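Local coordinates for hypothetical protein ST1066 (PDB 2PJZ), which probably binds and hydrolyses ATP as the nucleotide-binding subunit of an ABC transporter, perhaps one that moves cobalt, at residues R48-L53 / I60-M65; D92-Y97 / T139-A144; E154-V159 / H165-Y170. One frame throughout, in Å; residues are numbered along the deposited sequence. Where two conformers were deposited one is given.

How the contacts relate
Followed from the N terminus, this ATP-binding cassette makes three buried apolar contacts in series, none enclosing or crossing another. Contact 1 (48-53 with 60-65) closes a short loop between the helix after the P-loop and the antiparallel sheet. Contact 2 (92-97 with 139-144) closes the longest loop, about half of it helical, and joins two helices. Contact 3 (154-159 with 165-170) folds the turn after strand 149-153 onto the next helix. Contacts 2 and 3 touch, Thr139 and Ser140 packing on Ile167, whereas contact 1 lies on the opposite side of the chain's centre from contact 3.

Contact 1 of 3, residues R48-L53 / I60-M65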
ATOM      1  N   ARG A  48      -5.210   4.670   5.904  1.00  8.38           N
ATOM      2  CA  ARG A  48      -6.505   4.922   6.521  0.50  8.63           C
ATOM      3  C   ARG A  48      -6.829   6.433   6.484  1.00  7.23           C
ATOM      4  O   ARG A  48      -7.943   6.820   6.157  1.00  7.33           O
ATOM      5  CB  ARG A  48      -6.554   4.336   7.948  0.50  8.79           C
ATOM      6  CG  ARG A  48      -6.753   2.798   7.980  0.50  9.83           C
ATOM      7  CD  ARG A  48      -6.580   2.198   9.387  0.50 10.74           C
ATOM      8  NE  ARG A  48      -7.685   2.536  10.275  0.50 17.48           N
ATOM      9  CZ  ARG A  48      -7.644   2.500  11.606  0.50 19.84           C
ATOM     10  NH1 ARG A  48      -6.538   2.151  12.254  0.50 21.50           N
ATOM     11  NH2 ARG A  48      -8.727   2.818  12.297  0.50 20.66           N
ATOM     12  N   ALA A  49      -5.855   7.276   6.812  1.00  6.57           N
ATOM     13  CA  ALA A  49      -6.035   8.729   6.737  1.00  6.95           C
ATOM     14  C   ALA A  49      -6.389   9.187   5.308  1.00  6.59           C
ATOM     15  O   ALA A  49      -7.333   9.966   5.104  1.00  7.12           O
ATOM     16  CB  ALA A  49      -4.808   9.447   7.239  1.00  6.93           C
ATOM     17  N   ILE A  50      -5.633   8.715   4.324  1.00  7.93           N
ATOM     18  CA  ILE A  50      -5.910   9.069   2.909  1.00  7.83           C
ATOM     19  C   ILE A  50      -7.328   8.632   2.504  1.00  7.07           C
ATOM     20  O   ILE A  50      -8.019   9.338   1.754  1.00  7.01           O
ATOM     21  CB  ILE A  50      -4.833   8.413   1.958  1.00  8.09           C
ATOM     22  CG1 ILE A  50      -3.428   8.986   2.242  1.00  7.78           C
ATOM     23  CG2 ILE A  50      -5.240   8.572   0.489  1.00  9.04           C
ATOM     24  CD1 ILE A  50      -2.277   8.143   1.564  1.00  9.47           C
ATOM     25  N   SER A  51      -7.782   7.494   3.038  1.00  6.52           N
ATOM     26  CA  SER A  51      -9.112   6.933   2.711  1.00  7.00           C
ATOM     27  C   SER A  51     -10.268   7.503   3.515  1.00  6.78           C
ATOM     28  O   SER A  51     -11.431   7.066   3.353  1.00  7.40           O
ATOM     29  CB  SER A  51      -9.110   5.409   2.830  1.00  7.46           C
ATOM     30  OG  SER A  51      -8.014   4.871   2.133  1.00  8.61           O
ATOM     31  N   GLY A  52      -9.981   8.494   4.365  1.00  6.32           N
ATOM     32  CA  GLY A  52     -11.059   9.205   5.057  1.00  7.41           C
ATOM     33  C   GLY A  52     -11.497   8.468   6.330  1.00  8.86           C
ATOM     34  O   GLY A  52     -12.596   8.674   6.831  1.00  7.61           O
ATOM     35  N   LEU A  53     -10.632   7.611   6.857  1.00  8.71           N
ATOM     36  CA  LEU A  53     -11.019   6.682   7.940  1.00 10.01           C
ATOM     37  C   LEU A  53     -10.382   7.018   9.298  1.00 10.70           C
ATOM     38  O   LEU A  53     -10.652   6.338  10.306  1.00 10.89           O
ATOM     39  CB  LEU A  53     -10.666   5.231   7.550  1.00 11.22           C
ATOM     40  CG  LEU A  53     -11.368   4.664   6.293  1.00 13.13           C
ATOM     41  CD1 LEU A  53     -10.633   3.425   5.759  1.00 16.02           C
ATOM     42  CD2 LEU A  53     -12.817   4.371   6.633  1.00 17.60           C
ATOM     43  N   ILE A  60      -4.621  16.455   3.131  1.00  6.41           N
ATOM     44  CA  ILE A  60      -4.472  15.426   2.098  1.00  5.63           C
ATOM     45  C   ILE A  60      -5.474  15.785   1.013  1.00  5.87           C
ATOM     46  O   ILE A  60      -6.690  15.912   1.293  1.00  6.13           O
ATOM     47  CB  ILE A  60      -4.796  13.977   2.641  1.00  5.80           C
ATOM     48  CG1 ILE A  60      -3.841  13.619   3.824  1.00  4.52           C
ATOM     49  CG2 ILE A  60      -4.706  12.914   1.487  1.00  6.49           C
ATOM     50  CD1 ILE A  60      -4.183  12.334   4.632  1.00  6.33           C
ATOM     51  N   PHE A  61      -4.982  15.921  -0.226  1.00  6.03           N
ATOM     52  CA  PHE A  61      -5.853  16.284  -1.362  1.00  6.72           C
ATOM     53  C   PHE A  61      -5.903  15.180  -2.396  1.00  6.48           C
ATOM     54  O   PHE A  61      -4.847  14.687  -2.812  1.00  6.73           O
ATOM     55  CB  PHE A  61      -5.369  17.585  -2.056  1.00  6.25           C
ATOM     56  CG  PHE A  61      -5.336  18.793  -1.132  1.00  7.77           C
ATOM     57  CD1 PHE A  61      -6.450  19.647  -1.012  1.00  6.62           C
ATOM     58  CD2 PHE A  61      -4.222  19.039  -0.373  1.00  6.26           C
ATOM     59  CE1 PHE A  61      -6.415  20.779  -0.151  1.00  9.83           C
ATOM     60  CE2 PHE A  61      -4.149  20.178   0.474  1.00  6.20           C
ATOM     61  CZ  PHE A  61      -5.277  21.027   0.609  1.00  7.77           C
ATOM     62  N   ILE A  62      -7.106  14.785  -2.797  1.00  6.06           N
ATOM     63  CA  ILE A  62      -7.277  13.837  -3.898  1.00  6.55           C
ATOM     64  C   ILE A  62      -7.959  14.610  -5.026  1.00  7.13           C
ATOM     65  O   ILE A  62      -9.074  15.075  -4.867  1.00  7.48           O
ATOM     66  CB  ILE A  62      -8.134  12.618  -3.468  1.00  7.18           C
ATOM     67  CG1 ILE A  62      -7.473  11.894  -2.249  1.00  7.57           C
ATOM     68  CG2 ILE A  62      -8.339  11.630  -4.621  1.00  6.61           C
ATOM     69  CD1 ILE A  62      -8.364  10.777  -1.687  1.00  9.35           C
ATOM     70  N   ASN A  63      -7.242  14.799  -6.124  1.00  6.09           N
ATOM     71  CA  ASN A  63      -7.734  15.647  -7.228  1.00  6.37           C
ATOM     72  C   ASN A  63      -8.238  16.994  -6.712  1.00  6.95           C
ATOM     73  O   ASN A  63      -9.319  17.477  -7.110  1.00  6.64           O
ATOM     74  CB  ASN A  63      -8.745  14.882  -8.108  1.00  5.93           C
ATOM     75  CG  ASN A  63      -8.055  13.817  -8.953  1.00  7.58           C
ATOM     76  OD1 ASN A  63      -6.855  13.910  -9.227  1.00  7.66           O
ATOM     77  ND2 ASN A  63      -8.800  12.798  -9.363  1.00  9.00           N
ATOM     78  N   GLY A  64      -7.427  17.586  -5.813  1.00  6.45           N
ATOM     79  CA  GLY A  64      -7.669  18.926  -5.283  1.00  6.25           C
ATOM     80  C   GLY A  64      -8.748  18.999  -4.205  1.00  7.43           C
ATOM     81  O   GLY A  64      -8.999  20.079  -3.680  1.00  7.13           O
ATOM     82  N   MET A  65      -9.393  17.869  -3.900  1.00  6.69           N
ATOM     83  CA  MET A  65     -10.404  17.785  -2.843  0.50  6.35           C
ATOM     84  C   MET A  65      -9.725  17.337  -1.548  1.00  6.57           C
ATOM     85  O   MET A  65      -9.225  16.203  -1.462  1.00  6.44           O
ATOM     86  CB  MET A  65     -11.499  16.755  -3.212  0.50  6.89           C
ATOM     87  CG  MET A  65     -12.148  16.932  -4.590  0.50  7.00           C
ATOM     88  SD  MET A  65     -13.598  15.828  -4.882  0.50  4.08           S
ATOM     89  CE  MET A  65     -14.154  16.360  -6.469  0.50 11.32           C
TER
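Ile60 and Ile62 reach from an inner strand, 59-62, of the antiparallel beta sheet of this ABC-type ATPase to Ala49 and Ile50, in the last turn of the helix that follows the P-loop (Walker A) sequence. The contact is wholly apolar and buried, with no hydrogen bond across it.

Side-chain packing comes first. Ile60 CD1 lies 3.9 Å from Ala49 CB, while its CG2 and Ile50 CG1 approach to 4.2 Å, the two isoleucine side chains crossing at about a right angle. The extended second torsion of Ile60 (chi2 170°) carries CD1 out from the strand, and Ile9 and Val7 of strand 2-11 pack on Ala49 and Ile60 respectively.

A second group sets methyls against helix backbone. Ile60 CD1 rests over the peptide that links the two helix residues, 3.9 Å from both Ala49 C and Ile50 N.

Backbone bonds then shape each end. The helix finishes in a Schellman motif, with Leu53 N bonded to Arg48 O at 2.9 Å and Gly52, at positive phi, giving its N to Ala49 O. Across from it the strand enters a type I' turn, where Ile62 and Met65 exchange a pair of backbone hydrogen bonds. At the first residue of that turn, Ile62 CD1 comes to 3.7 Å from Ile50 O.

Contact 2 of 3, residues D92-Y97 / T139-A144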
ATOM      1  N   ASP A  92     -23.673  -9.287  -0.763  1.00 21.30           N
ATOM      2  CA  ASP A  92     -24.281  -8.064  -0.260  1.00 20.47           C
ATOM      3  C   ASP A  92     -23.327  -6.891  -0.478  1.00 20.29           C
ATOM      4  O   ASP A  92     -23.742  -5.806  -0.862  1.00 20.19           O
ATOM      5  CB  ASP A  92     -24.575  -8.171   1.222  1.00 20.93           C
ATOM      6  CG  ASP A  92     -25.836  -8.970   1.518  1.00 22.10           C
ATOM      7  OD1 ASP A  92     -26.622  -9.214   0.587  1.00 23.22           O
ATOM      8  OD2 ASP A  92     -26.006  -9.347   2.683  1.00 24.39           O
ATOM      9  N   ILE A  93     -22.047  -7.125  -0.221  1.00 19.96           N
ATOM     10  CA  ILE A  93     -21.026  -6.075  -0.405  1.00 18.90           C
ATOM     11  C   ILE A  93     -20.904  -5.716  -1.870  1.00 18.80           C
ATOM     12  O   ILE A  93     -20.794  -4.530  -2.215  1.00 18.44           O
ATOM     13  CB  ILE A  93     -19.654  -6.497   0.161  1.00 19.31           C
ATOM     14  CG1 ILE A  93     -19.791  -6.833   1.650  1.00 19.76           C
ATOM     15  CG2 ILE A  93     -18.597  -5.380  -0.088  1.00 18.75           C
ATOM     16  CD1 ILE A  93     -18.591  -7.491   2.251  1.00 22.98           C
ATOM     17  N   VAL A  94     -20.917  -6.734  -2.733  1.00 18.37           N
ATOM     18  CA  VAL A  94     -20.898  -6.484  -4.179  1.00 19.03           C
ATOM     19  C   VAL A  94     -22.021  -5.543  -4.604  1.00 18.29           C
ATOM     20  O   VAL A  94     -21.768  -4.567  -5.323  1.00 16.80           O
ATOM     21  CB  VAL A  94     -20.910  -7.786  -4.998  1.00 18.84           C
ATOM     22  CG1 VAL A  94     -21.082  -7.496  -6.479  1.00 20.21           C
ATOM     23  CG2 VAL A  94     -19.612  -8.549  -4.744  1.00 19.42           C
ATOM     24  N   TYR A  95     -23.256  -5.812  -4.152  1.00 18.97           N
ATOM     25  CA  TYR A  95     -24.374  -4.898  -4.438  1.00 19.38           C
ATOM     26  C   TYR A  95     -24.143  -3.449  -3.963  1.00 19.67           C
ATOM     27  O   TYR A  95     -24.386  -2.502  -4.723  1.00 19.08           O
ATOM     28  CB  TYR A  95     -25.704  -5.419  -3.853  1.00 19.80           C
ATOM     29  CG  TYR A  95     -26.350  -6.513  -4.655  1.00 19.70           C
ATOM     30  CD1 TYR A  95     -26.573  -7.767  -4.094  1.00 22.98           C
ATOM     31  CD2 TYR A  95     -26.769  -6.293  -5.974  1.00 23.27           C
ATOM     32  CE1 TYR A  95     -27.197  -8.799  -4.833  1.00 23.19           C
ATOM     33  CE2 TYR A  95     -27.387  -7.311  -6.722  1.00 22.99           C
ATOM     34  CZ  TYR A  95     -27.598  -8.551  -6.132  1.00 23.69           C
ATOM     35  OH  TYR A  95     -28.205  -9.553  -6.844  1.00 24.28           O
ATOM     36  N   LEU A  96     -23.690  -3.270  -2.723  1.00 19.98           N
ATOM     37  CA  LEU A  96     -23.356  -1.909  -2.257  1.00 21.38           C
ATOM     38  C   LEU A  96     -22.314  -1.231  -3.152  1.00 20.66           C
ATOM     39  O   LEU A  96     -22.490  -0.084  -3.567  1.00 21.55           O
ATOM     40  CB  LEU A  96     -22.864  -1.917  -0.803  1.00 21.75           C
ATOM     41  CG  LEU A  96     -22.323  -0.557  -0.319  1.00 23.10           C
ATOM     42  CD1 LEU A  96     -23.377   0.593  -0.355  1.00 28.40           C
ATOM     43  CD2 LEU A  96     -21.683  -0.684   1.083  1.00 23.49           C
ATOM     44  N   TYR A  97     -21.238  -1.947  -3.467  1.00 19.23           N
ATOM     45  CA  TYR A  97     -20.138  -1.347  -4.237  1.00 18.99           C
ATOM     46  C   TYR A  97     -20.476  -1.078  -5.701  1.00 19.35           C
ATOM     47  O   TYR A  97     -19.913  -0.163  -6.310  1.00 18.20           O
ATOM     48  CB  TYR A  97     -18.813  -2.105  -4.016  1.00 18.77           C
ATOM     49  CG  TYR A  97     -18.162  -1.532  -2.781  1.00 19.31           C
ATOM     50  CD1 TYR A  97     -18.610  -1.864  -1.509  1.00 20.32           C
ATOM     51  CD2 TYR A  97     -17.165  -0.564  -2.893  1.00 21.07           C
ATOM     52  CE1 TYR A  97     -18.064  -1.257  -0.370  1.00 19.64           C
ATOM     53  CE2 TYR A  97     -16.602   0.031  -1.766  1.00 21.04           C
ATOM     54  CZ  TYR A  97     -17.055  -0.314  -0.519  1.00 21.25           C
ATOM     55  OH  TYR A  97     -16.496   0.289   0.585  1.00 21.28           O
ATOM     56  N   THR A 139      -9.330  -6.718  -2.196  1.00 13.11           N
ATOM     57  CA  THR A 139      -8.582  -6.152  -3.329  1.00 13.12           C
ATOM     58  C   THR A 139      -9.411  -6.240  -4.630  1.00 13.06           C
ATOM     59  O   THR A 139      -9.477  -5.283  -5.416  1.00 12.53           O
ATOM     60  CB  THR A 139      -7.186  -6.804  -3.474  1.00 13.16           C
ATOM     61  OG1 THR A 139      -6.415  -6.545  -2.292  1.00 14.36           O
ATOM     62  CG2 THR A 139      -6.427  -6.210  -4.672  1.00 12.66           C
ATOM     63  N   SER A 140     -10.079  -7.369  -4.830  1.00 12.42           N
ATOM     64  CA  SER A 140     -10.921  -7.556  -6.001  1.00 12.95           C
ATOM     65  C   SER A 140     -12.086  -6.554  -5.998  1.00 12.69           C
ATOM     66  O   SER A 140     -12.380  -5.937  -7.022  1.00 13.16           O
ATOM     67  CB  SER A 140     -11.419  -9.015  -6.069  1.00 13.60           C
ATOM     68  OG  SER A 140     -10.332  -9.888  -6.271  1.00 15.53           O
ATOM     69  N   LEU A 141     -12.736  -6.371  -4.856  1.00 12.37           N
ATOM     70  CA  LEU A 141     -13.776  -5.322  -4.739  1.00 13.14           C
ATOM     71  C   LEU A 141     -13.239  -3.908  -5.091  1.00 13.08           C
ATOM     72  O   LEU A 141     -13.899  -3.133  -5.811  1.00 12.89           O
ATOM     73  CB  LEU A 141     -14.353  -5.308  -3.322  1.00 13.16           C
ATOM     74  CG  LEU A 141     -15.252  -6.495  -2.930  1.00 12.42           C
ATOM     75  CD1 LEU A 141     -15.355  -6.559  -1.420  1.00 13.09           C
ATOM     76  CD2 LEU A 141     -16.660  -6.396  -3.562  1.00 14.68           C
ATOM     77  N   ALA A 142     -12.066  -3.581  -4.560  1.00 12.52           N
ATOM     78  CA  ALA A 142     -11.451  -2.276  -4.852  1.00 12.78           C
ATOM     79  C   ALA A 142     -11.227  -2.102  -6.374  1.00 12.94           C
ATOM     80  O   ALA A 142     -11.516  -1.043  -6.934  1.00 13.30           O
ATOM     81  CB  ALA A 142     -10.152  -2.117  -4.093  1.00 11.32           C
ATOM     82  N   LEU A 143     -10.715  -3.146  -7.030  1.00 12.34           N
ATOM     83  CA  LEU A 143     -10.319  -3.037  -8.437  1.00 12.69           C
ATOM     84  C   LEU A 143     -11.458  -3.169  -9.422  1.00 13.27           C
ATOM     85  O   LEU A 143     -11.360  -2.660 -10.555  1.00 13.46           O
ATOM     86  CB  LEU A 143      -9.222  -4.049  -8.791  1.00 12.47           C
ATOM     87  CG  LEU A 143      -7.914  -3.941  -7.989  1.00 12.65           C
ATOM     88  CD1 LEU A 143      -7.032  -5.082  -8.366  1.00 12.93           C
ATOM     89  CD2 LEU A 143      -7.172  -2.617  -8.200  1.00 12.15           C
ATOM     90  N   ALA A 144     -12.522  -3.864  -9.025  1.00 14.07           N
ATOM     91  CA  ALA A 144     -13.599  -4.155  -9.985  1.00 15.15           C
ATOM     92  C   ALA A 144     -14.465  -2.938 -10.294  1.00 14.21           C
ATOM     93  O   ALA A 144     -15.257  -2.957 -11.227  1.00 14.07           O
ATOM     94  CB  ALA A 144     -14.441  -5.322  -9.518  1.00 13.80           C
TER
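Leu141 meets Ile93 and Val94 where two helices of the alpha-helical subdomain of an ABC ATPase pack together. Its helix, 131-144, opens within an LSAGQ sequence, consistent with the LSGGQ-type signature motif of the family.

Along that helix, Thr139 comes first, its OG1 hydrogen-bonded to Asn79 ND2; the hydroxyl of Ser140 is bonded to the carbonyl oxygen of Leu136, one turn back. Leu141 follows, and its side chain leaves the backbone toward helix 90-100. With CG beside the backbone N (chi1 -71°), the leucine fork divides its work: CD1 touches Ile93 CG2 at 3.7 Å, and CD2 touches Val94 CG2 at 3.8 Å. Leu141 CD2 also lies 4.1 Å from Ile93 CG2. The leucine runs about perpendicular to the Ile93 side chain. Phe108 of helix 105-114 packs on both Leu141 and Val94, making the joint a three-helix one. At Ala142 the chain turns its methyl away, and its carbonyl oxygen accepts a bond from Ser77 OG. Leu143 next faces Tyr170 and Ile171, which ties the helix to 161-173, and Leu143 CD1 packs on Tyr170 O at 3.7 Å.

Contact 3 of 3, residues E154-V159 / H165-Y170; sequences EPFENV and HVISRY
The loop that leaves strand 149-153, the Walker B strand by sequence, turns Pro155 and Phe156 against Ile167 and Ser168 of helix 161-173, the helix that the same loop leads into. The loop's sequence runs on through ENVD, which probably corresponds to the D-loop of ABC ATPases.

Ile167 carries the helix side of the contact. Its first torsion (chi1 -159°) sends CG1 opposite the backbone N and leaves CG2 in the crowded position between N and the carbonyl carbon, from where that methyl is aimed at the loop. It comes to 4.1 Å from both Phe156 CD1 and Phe156 CE1, approaching the ring obliquely, and lies 4.4 Å from Pro155 O. The CB of Ser168 also approaches Phe156 CE1, at 4.3 Å, whereas its OG is hydrogen-bonded to Tyr191 OH and so faces a different partner.

The aromatic ring is set by its own neighbour as well. Pro155 CG stands 3.6 Å above one ring face, displaced toward the rim. Phe156 takes a chi1 of -48°, with CG beside its backbone N, and that turn swings the outer part of the ring toward the helix although the side chain starts out beside the helix rather than at it.

Two consecutive turns shape the backbone: a type I turn from Glu154 to Glu157, closed by a weak bond, and a type II turn from Phe156 to Val159. In the second, Val159 N binds Phe156 O at 3.2 Å, and the same oxygen also accepts a bond from Arg164 NE, so two donors grip it. Glu154 and Glu157 both bond to His183. The whole is a strand-loop-helix unit leading on to parallel strand 177-182, the beta-alpha-beta crossover of P-loop ATPases.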
ATOM      1  N   GLU A 154      -1.250  -4.026   1.960  1.00 15.31           N
ATOM      2  CA  GLU A 154      -0.739  -5.420   2.062  1.00 17.07           C
ATOM      3  C   GLU A 154      -1.524  -6.430   1.238  1.00 16.98           C
ATOM      4  O   GLU A 154      -2.067  -7.402   1.809  1.00 17.69           O
ATOM      5  CB  GLU A 154      -0.736  -5.883   3.531  1.00 16.60           C
ATOM      6  CG  GLU A 154       0.232  -5.121   4.389  1.00 19.16           C
ATOM      7  CD  GLU A 154       1.682  -5.561   4.194  1.00 22.87           C
ATOM      8  OE1 GLU A 154       1.993  -6.337   3.250  1.00 21.33           O
ATOM      9  OE2 GLU A 154       2.503  -5.089   5.000  1.00 26.48           O
ATOM     10  N   PRO A 155      -1.604  -6.230  -0.091  1.00 16.95           N
ATOM     11  CA  PRO A 155      -2.516  -7.087  -0.857  1.00 18.10           C
ATOM     12  C   PRO A 155      -2.016  -8.542  -1.004  1.00 20.08           C
ATOM     13  O   PRO A 155      -2.747  -9.378  -1.501  1.00 19.77           O
ATOM     14  CB  PRO A 155      -2.586  -6.404  -2.228  1.00 17.26           C
ATOM     15  CG  PRO A 155      -1.297  -5.634  -2.349  1.00 17.59           C
ATOM     16  CD  PRO A 155      -0.909  -5.231  -0.943  1.00 17.32           C
ATOM     17  N   PHE A 156      -0.806  -8.823  -0.528  1.00 22.03           N
ATOM     18  CA  PHE A 156      -0.162 -10.121  -0.784  1.00 23.79           C
ATOM     19  C   PHE A 156       0.038 -10.929   0.486  1.00 23.82           C
ATOM     20  O   PHE A 156       0.457 -12.093   0.428  1.00 24.26           O
ATOM     21  CB  PHE A 156       1.206  -9.929  -1.443  1.00 24.55           C
ATOM     22  CG  PHE A 156       1.208  -8.971  -2.606  1.00 26.36           C
ATOM     23  CD1 PHE A 156       0.619  -9.315  -3.812  1.00 26.52           C
ATOM     24  CD2 PHE A 156       1.848  -7.735  -2.495  1.00 28.19           C
ATOM     25  CE1 PHE A 156       0.637  -8.438  -4.896  1.00 28.35           C
ATOM     26  CE2 PHE A 156       1.877  -6.853  -3.569  1.00 29.06           C
ATOM     27  CZ  PHE A 156       1.268  -7.207  -4.769  1.00 28.35           C
ATOM     28  N   GLU A 157      -0.252 -10.328   1.630  1.00 24.29           N
ATOM     29  CA  GLU A 157       0.036 -10.981   2.898  1.00 24.84           C
ATOM     30  C   GLU A 157      -0.946 -12.123   3.125  1.00 24.53           C
ATOM     31  O   GLU A 157      -2.131 -11.975   2.882  1.00 23.52           O
ATOM     32  CB  GLU A 157       0.035  -9.962   4.034  1.00 25.84           C
ATOM     33  CG  GLU A 157       0.484 -10.522   5.361  1.00 28.37           C
ATOM     34  CD  GLU A 157       0.994  -9.460   6.327  1.00 34.20           C
ATOM     35  OE1 GLU A 157       0.684  -8.259   6.155  1.00 35.39           O
ATOM     36  OE2 GLU A 157       1.716  -9.839   7.274  1.00 37.17           O
ATOM     37  N   ASN A 158      -0.437 -13.299   3.526  1.00 25.15           N
ATOM     38  CA  ASN A 158      -1.299 -14.488   3.723  1.00 25.18           C
ATOM     39  C   ASN A 158      -1.911 -15.050   2.420  1.00 24.25           C
ATOM     40  O   ASN A 158      -2.863 -15.854   2.448  1.00 23.92           O
ATOM     41  CB  ASN A 158      -2.402 -14.185   4.763  1.00 25.97           C
ATOM     42  CG  ASN A 158      -1.839 -13.614   6.058  1.00 29.79           C
ATOM     43  OD1 ASN A 158      -0.901 -14.176   6.646  1.00 32.53           O
ATOM     44  ND2 ASN A 158      -2.393 -12.481   6.501  1.00 32.69           N
ATOM     45  N   VAL A 159      -1.359 -14.643   1.282  1.00 22.83           N
ATOM     46  CA  VAL A 159      -1.821 -15.096  -0.019  1.00 23.63           C
ATOM     47  C   VAL A 159      -0.761 -16.035  -0.628  1.00 24.16           C
ATOM     48  O   VAL A 159       0.412 -15.686  -0.672  1.00 23.65           O
ATOM     49  CB  VAL A 159      -2.092 -13.912  -0.981  1.00 23.10           C
ATOM     50  CG1 VAL A 159      -2.437 -14.438  -2.355  1.00 23.59           C
ATOM     51  CG2 VAL A 159      -3.245 -13.047  -0.445  1.00 22.64           C
ATOM     52  N   HIS A 165       0.351 -13.952  -7.835  1.00 24.32           N
ATOM     53  CA  HIS A 165       0.579 -13.662  -9.236  1.00 23.71           C
ATOM     54  C   HIS A 165      -0.674 -13.264  -9.980  1.00 23.12           C
ATOM     55  O   HIS A 165      -0.635 -12.354 -10.818  1.00 24.24           O
ATOM     56  CB  HIS A 165       1.275 -14.852  -9.903  1.00 23.46           C
ATOM     57  CG  HIS A 165       2.751 -14.837  -9.689  1.00 24.05           C
ATOM     58  ND1 HIS A 165       3.323 -15.160  -8.476  1.00 21.76           N
ATOM     59  CD2 HIS A 165       3.764 -14.440 -10.493  1.00 21.75           C
ATOM     60  CE1 HIS A 165       4.633 -15.014  -8.560  1.00 21.68           C
ATOM     61  NE2 HIS A 165       4.925 -14.561  -9.767  1.00 24.02           N
ATOM     62  N   VAL A 166      -1.781 -13.928  -9.676  1.00 21.91           N
ATOM     63  CA  VAL A 166      -3.072 -13.584 -10.268  1.00 21.38           C
ATOM     64  C   VAL A 166      -3.520 -12.163  -9.847  1.00 21.14           C
ATOM     65  O   VAL A 166      -3.855 -11.328 -10.704  1.00 21.09           O
ATOM     66  CB  VAL A 166      -4.149 -14.651  -9.954  1.00 20.97           C
ATOM     67  CG1 VAL A 166      -5.514 -14.188 -10.432  1.00 21.18           C
ATOM     68  CG2 VAL A 166      -3.790 -15.977 -10.662  1.00 21.87           C
ATOM     69  N   ILE A 167      -3.475 -11.877  -8.547  1.00 20.41           N
ATOM     70  CA  ILE A 167      -3.923 -10.565  -8.063  1.00 20.23           C
ATOM     71  C   ILE A 167      -2.982  -9.436  -8.529  1.00 19.72           C
ATOM     72  O   ILE A 167      -3.426  -8.334  -8.781  1.00 19.29           O
ATOM     73  CB  ILE A 167      -4.167 -10.555  -6.521  1.00 20.15           C
ATOM     74  CG1 ILE A 167      -5.097  -9.397  -6.110  1.00 20.49           C
ATOM     75  CG2 ILE A 167      -2.846 -10.502  -5.751  1.00 19.41           C
ATOM     76  CD1 ILE A 167      -6.485  -9.483  -6.662  1.00 20.72           C
ATOM     77  N   SER A 168      -1.693  -9.736  -8.672  1.00 19.97           N
ATOM     78  CA  SER A 168      -0.714  -8.763  -9.150  0.50 20.27           C
ATOM     79  C   SER A 168      -1.037  -8.336 -10.576  1.00 20.32           C
ATOM     80  O   SER A 168      -0.892  -7.173 -10.918  1.00 20.13           O
ATOM     81  CB  SER A 168       0.704  -9.324  -9.078  0.50 19.94           C
ATOM     82  OG  SER A 168       1.664  -8.347  -9.428  0.50 20.27           O
ATOM     83  N   ARG A 169      -1.472  -9.287 -11.396  1.00 20.41           N
ATOM     84  CA  ARG A 169      -1.876  -8.997 -12.769  1.00 21.55           C
ATOM     85  C   ARG A 169      -3.035  -7.991 -12.760  1.00 20.27           C
ATOM     86  O   ARG A 169      -3.034  -7.033 -13.528  1.00 19.41           O
ATOM     87  CB  ARG A 169      -2.180 -10.302 -13.566  1.00 22.37           C
ATOM     88  CG  ARG A 169      -0.844 -11.070 -13.923  1.00 24.40           C
ATOM     89  CD  ARG A 169      -0.898 -12.592 -14.409  1.00 25.91           C
ATOM     90  NE  ARG A 169       0.490 -13.136 -14.439  1.00 30.99           N
ATOM     91  CZ  ARG A 169       0.922 -14.269 -13.848  1.00 34.91           C
ATOM     92  NH1 ARG A 169       0.069 -15.080 -13.222  1.00 36.94           N
ATOM     93  NH2 ARG A 169       2.217 -14.615 -13.912  1.00 33.52           N
ATOM     94  N   TYR A 170      -3.987  -8.162 -11.846  1.00 19.28           N
ATOM     95  CA  TYR A 170      -5.121  -7.215 -11.768  1.00 19.21           C
ATOM     96  C   TYR A 170      -4.733  -5.853 -11.180  1.00 17.94           C
ATOM     97  O   TYR A 170      -5.250  -4.814 -11.597  1.00 17.63           O
ATOM     98  CB  TYR A 170      -6.263  -7.832 -10.973  1.00 20.51           C
ATOM     99  CG  TYR A 170      -7.009  -8.892 -11.743  1.00 22.45           C
ATOM    100  CD1 TYR A 170      -7.669  -8.575 -12.928  1.00 23.56           C
ATOM    101  CD2 TYR A 170      -7.076 -10.201 -11.273  1.00 24.14           C
ATOM    102  CE1 TYR A 170      -8.361  -9.543 -13.640  1.00 26.57           C
ATOM    103  CE2 TYR A 170      -7.766 -11.182 -11.981  1.00 25.86           C
ATOM    104  CZ  TYR A 170      -8.398 -10.846 -13.156  1.00 25.21           C
ATOM    105  OH  TYR A 170      -9.087 -11.823 -13.839  1.00 26.57           O
TER